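Local coordinates for clavulanic acid biosynthesis oligopeptide binding protein 2 (Streptomyces clavuligerus, PDB 2WOL) that probably serves as an extracellular solute-binding protein of the oligopeptide-binding family in the biosynthetic pathway of the beta-lactamase inhibitor clavulanic acid, at residues 61-73 with 80-92. Numbering follows the deposited sequence.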
# COMPACT_ATOMS: atom_id res chain seq x y z
N ARG A 61 -10.52 9.72 0.30
CA ARG A 61 -10.56 10.67 -0.80
C ARG A 61 -11.94 11.34 -0.92
O ARG A 61 -12.06 12.43 -1.48
CB ARG A 61 -10.13 10.02 -2.12
CG ARG A 61 -8.63 9.82 -2.22
CD ARG A 61 -8.22 8.85 -3.32
NE ARG A 61 -8.51 9.31 -4.69
CZ ARG A 61 -7.81 10.23 -5.35
NH1 ARG A 61 -6.79 10.87 -4.79
NH2 ARG A 61 -8.16 10.54 -6.60
N LEU A 62 -12.97 10.70 -0.37
CA LEU A 62 -14.32 11.30 -0.32
C LEU A 62 -14.53 12.19 0.89
O LEU A 62 -15.34 13.12 0.85
CB LEU A 62 -15.39 10.21 -0.30
CG LEU A 62 -15.63 9.38 -1.57
CD1 LEU A 62 -14.66 8.21 -1.66
CD2 LEU A 62 -17.06 8.87 -1.58
N LEU A 63 -13.82 11.89 1.98
CA LEU A 63 -14.07 12.49 3.29
C LEU A 63 -13.17 13.67 3.63
O LEU A 63 -13.60 14.61 4.30
CB LEU A 63 -13.94 11.43 4.38
CG LEU A 63 -14.99 10.31 4.40
CD1 LEU A 63 -14.54 9.22 5.36
CD2 LEU A 63 -16.35 10.86 4.79
N ASN A 64 -11.91 13.61 3.21
CA ASN A 64 -10.95 14.64 3.61
C ASN A 64 -10.00 15.01 2.51
O ASN A 64 -9.45 14.15 1.82
CB ASN A 64 -10.17 14.19 4.85
CG ASN A 64 -11.01 14.22 6.11
OD1 ASN A 64 -11.40 15.29 6.58
ND2 ASN A 64 -11.30 13.05 6.66
N ARG A 65 -9.81 16.32 2.34
CA ARG A 65 -8.82 16.82 1.41
C ARG A 65 -7.46 16.90 2.09
O ARG A 65 -7.37 16.85 3.32
CB ARG A 65 -9.25 18.19 0.87
CG ARG A 65 -10.57 18.16 0.11
CD ARG A 65 -10.96 19.54 -0.37
NE ARG A 65 -10.03 20.06 -1.37
CZ ARG A 65 -10.19 21.20 -2.03
NH1 ARG A 65 -11.26 21.95 -1.80
NH2 ARG A 65 -9.30 21.58 -2.92
N THR A 66 -6.42 17.01 1.28
CA THR A 66 -5.04 17.07 1.76
C THR A 66 -4.31 18.15 0.96
O THR A 66 -4.86 18.66 -0.02
CB THR A 66 -4.34 15.70 1.60
OG1 THR A 66 -4.65 15.16 0.31
CG2 THR A 66 -4.83 14.71 2.66
N LEU A 67 -3.10 18.51 1.37
CA LEU A 67 -2.34 19.52 0.62
C LEU A 67 -2.15 19.08 -0.83
O LEU A 67 -2.38 19.87 -1.76
CB LEU A 67 -0.99 19.80 1.28
CG LEU A 67 -1.01 20.61 2.58
CD1 LEU A 67 0.36 20.58 3.22
CD2 LEU A 67 -1.44 22.05 2.33
N MET A 68 -1.74 17.83 -0.98
CA MET A 68 -1.54 17.20 -2.28
C MET A 68 -2.43 15.97 -2.34
O MET A 68 -2.76 15.40 -1.31
CB MET A 68 -0.08 16.77 -2.45
CG MET A 68 0.93 17.89 -2.26
SD MET A 68 0.84 19.12 -3.59
CE MET A 68 1.41 18.16 -4.99
N ALA A 69 -2.82 15.56 -3.54
CA ALA A 69 -3.62 14.34 -3.70
C ALA A 69 -3.28 13.66 -5.01
O ALA A 69 -2.87 14.31 -5.96
CB ALA A 69 -5.11 14.67 -3.65
N TYR A 70 -3.45 12.34 -5.06
CA TYR A 70 -3.29 11.65 -6.33
C TYR A 70 -4.40 12.10 -7.28
O TYR A 70 -5.57 12.13 -6.90
CB TYR A 70 -3.21 10.13 -6.14
CG TYR A 70 -2.01 9.79 -5.28
CD1 TYR A 70 -2.16 9.57 -3.91
CD2 TYR A 70 -0.73 9.76 -5.82
CE1 TYR A 70 -1.05 9.31 -3.11
CE2 TYR A 70 0.39 9.50 -5.03
CZ TYR A 70 0.21 9.28 -3.66
OH TYR A 70 1.30 9.03 -2.86
N PRO A 71 -4.02 12.50 -8.50
CA PRO A 71 -5.01 13.06 -9.41
C PRO A 71 -6.01 12.01 -9.89
O PRO A 71 -5.76 10.80 -9.77
CB PRO A 71 -4.17 13.61 -10.56
CG PRO A 71 -2.92 12.83 -10.54
CD PRO A 71 -2.67 12.48 -9.10
N THR A 72 -7.14 12.48 -10.40
CA THR A 72 -8.17 11.60 -10.93
C THR A 72 -7.79 11.24 -12.37
O THR A 72 -8.20 11.89 -13.33
CB THR A 72 -9.56 12.26 -10.82
OG1 THR A 72 -9.78 12.64 -9.45
CG2 THR A 72 -10.67 11.32 -11.26
N ASP A 73 -6.96 10.21 -12.49
CA ASP A 73 -6.30 9.87 -13.75
C ASP A 73 -5.93 8.39 -13.75
O ASP A 73 -5.20 7.94 -12.86
CB ASP A 73 -5.04 10.74 -13.89
CG ASP A 73 -4.45 10.74 -15.31
OD1 ASP A 73 -4.69 9.79 -16.09
OD2 ASP A 73 -3.73 11.71 -15.63
N VAL A 80 1.62 10.66 -9.54
CA VAL A 80 2.31 11.89 -9.16
C VAL A 80 1.35 12.80 -8.39
O VAL A 80 0.37 13.28 -8.96
CB VAL A 80 2.91 12.62 -10.40
CG1 VAL A 80 3.69 13.87 -9.99
CG2 VAL A 80 3.81 11.67 -11.20
N PRO A 81 1.62 13.04 -7.09
CA PRO A 81 0.72 13.89 -6.31
C PRO A 81 0.50 15.26 -6.96
O PRO A 81 1.45 15.87 -7.47
CB PRO A 81 1.44 14.03 -4.96
CG PRO A 81 2.31 12.80 -4.88
CD PRO A 81 2.75 12.54 -6.29
N ALA A 82 -0.75 15.70 -6.97
CA ALA A 82 -1.16 16.97 -7.58
C ALA A 82 -1.70 17.92 -6.50
O ALA A 82 -2.13 17.46 -5.44
CB ALA A 82 -2.23 16.70 -8.64
N PRO A 83 -1.66 19.24 -6.76
CA PRO A 83 -2.18 20.18 -5.76
C PRO A 83 -3.65 19.91 -5.45
O PRO A 83 -4.45 19.72 -6.36
CB PRO A 83 -2.04 21.54 -6.45
CG PRO A 83 -1.03 21.35 -7.50
CD PRO A 83 -1.15 19.93 -7.95
N ASP A 84 -3.98 19.89 -4.16
CA ASP A 84 -5.35 19.71 -3.71
C ASP A 84 -5.75 20.93 -2.87
O ASP A 84 -6.30 21.89 -3.41
CB ASP A 84 -5.49 18.39 -2.94
CG ASP A 84 -6.91 18.12 -2.45
OD1 ASP A 84 -7.84 18.87 -2.81
OD2 ASP A 84 -7.08 17.14 -1.70
N LEU A 85 -5.45 20.92 -1.58
CA LEU A 85 -5.67 22.11 -0.75
C LEU A 85 -4.62 23.17 -1.04
O LEU A 85 -4.89 24.36 -0.91
CB LEU A 85 -5.68 21.77 0.74
CG LEU A 85 -6.86 20.96 1.27
CD1 LEU A 85 -6.56 20.49 2.68
CD2 LEU A 85 -8.15 21.75 1.24
N ALA A 86 -3.42 22.73 -1.42
CA ALA A 86 -2.36 23.65 -1.83
C ALA A 86 -2.62 24.19 -3.23
O ALA A 86 -3.24 23.52 -4.06
CB ALA A 86 -1.00 22.96 -1.77
N GLU A 87 -2.14 25.40 -3.49
CA GLU A 87 -2.32 26.01 -4.81
C GLU A 87 -1.33 25.45 -5.83
O GLU A 87 -1.58 25.51 -7.04
CB GLU A 87 -2.17 27.53 -4.72
CG GLU A 87 -3.16 28.19 -3.76
CD GLU A 87 -2.83 29.65 -3.49
OE1 GLU A 87 -1.67 29.95 -3.13
OE2 GLU A 87 -3.75 30.49 -3.61
N GLY A 88 -0.21 24.92 -5.34
CA GLY A 88 0.80 24.30 -6.19
C GLY A 88 1.52 23.17 -5.47
O GLY A 88 1.33 22.99 -4.27
N PRO A 89 2.35 22.40 -6.20
CA PRO A 89 3.13 21.34 -5.56
C PRO A 89 4.12 21.91 -4.54
O PRO A 89 4.46 23.09 -4.59
CB PRO A 89 3.89 20.69 -6.72
CG PRO A 89 3.16 21.11 -7.95
CD PRO A 89 2.60 22.46 -7.65
N GLY A 90 4.55 21.06 -3.61
CA GLY A 90 5.52 21.48 -2.59
C GLY A 90 6.71 22.20 -3.19
O GLY A 90 7.31 21.73 -4.15
N GLU A 91 7.02 23.36 -2.62
CA GLU A 91 8.17 24.15 -3.05
C GLU A 91 9.39 23.66 -2.28
O GLU A 91 9.44 23.76 -1.06
CB GLU A 91 7.93 25.64 -2.79
CG GLU A 91 6.73 26.23 -3.52
CD GLU A 91 6.41 27.66 -3.10
OE1 GLU A 91 7.20 28.27 -2.34
OE2 GLU A 91 5.36 28.18 -3.53
N VAL A 92 10.35 23.11 -3.01
CA VAL A 92 11.51 22.48 -2.40
C VAL A 92 12.68 23.46 -2.31
O VAL A 92 13.03 24.12 -3.29
CB VAL A 92 11.93 21.20 -3.16
CG1 VAL A 92 12.99 20.43 -2.38
CG2 VAL A 92 10.73 20.31 -3.41
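Arg-65 lays one face of its guanidinium against Leu-85, whose CD2 sits 3.6 Å from NE toward the rim of the group. At its edge, nearly in plane, the same group grips Asp-84 side-on: NE and NH2 both reach OD1, NE at 2.9 Å from the syn side but tilted well out of the carboxylate plane, NH2 almost along the C-O axis. The bend at chi3 (66°) turns the arginine tip back to the carboxylate, and NH2 also bonds Thr-238 O. The other oxygen, Asp-84 OD2, accepts Thr-66 N from above the carboxylate plane in a nearly straight bond (175°) and forms a salt bridge with Arg-242.

Backbone pairing continues beside this. Leu-67 O takes both Asp-84 N and Ala-86 N, while Leu-85 N bonds Thr-66 O at 2.8 Å. Ala-69 and Ala-82 exchange two bonds as the hydrogen-bonded pair of a two-stranded antiparallel ribbon, 68-69 with 82-83. Met-68, bent at chi2 and chi3, curls its CE against the backbone of 81-83, 3.4 Å from Pro-81 O and 3.9 Å from Pro-89 CB; Asp-184 and Tyr-101 also touch this side chain. Farther along, Tyr-70 runs side by side with Pro-81, CE2 to CG 3.8 Å, and its OH bonds His-185.

With Asp-84 bound through both oxygens and flanked by two arginines, the buried carboxylate is probably kept ionised.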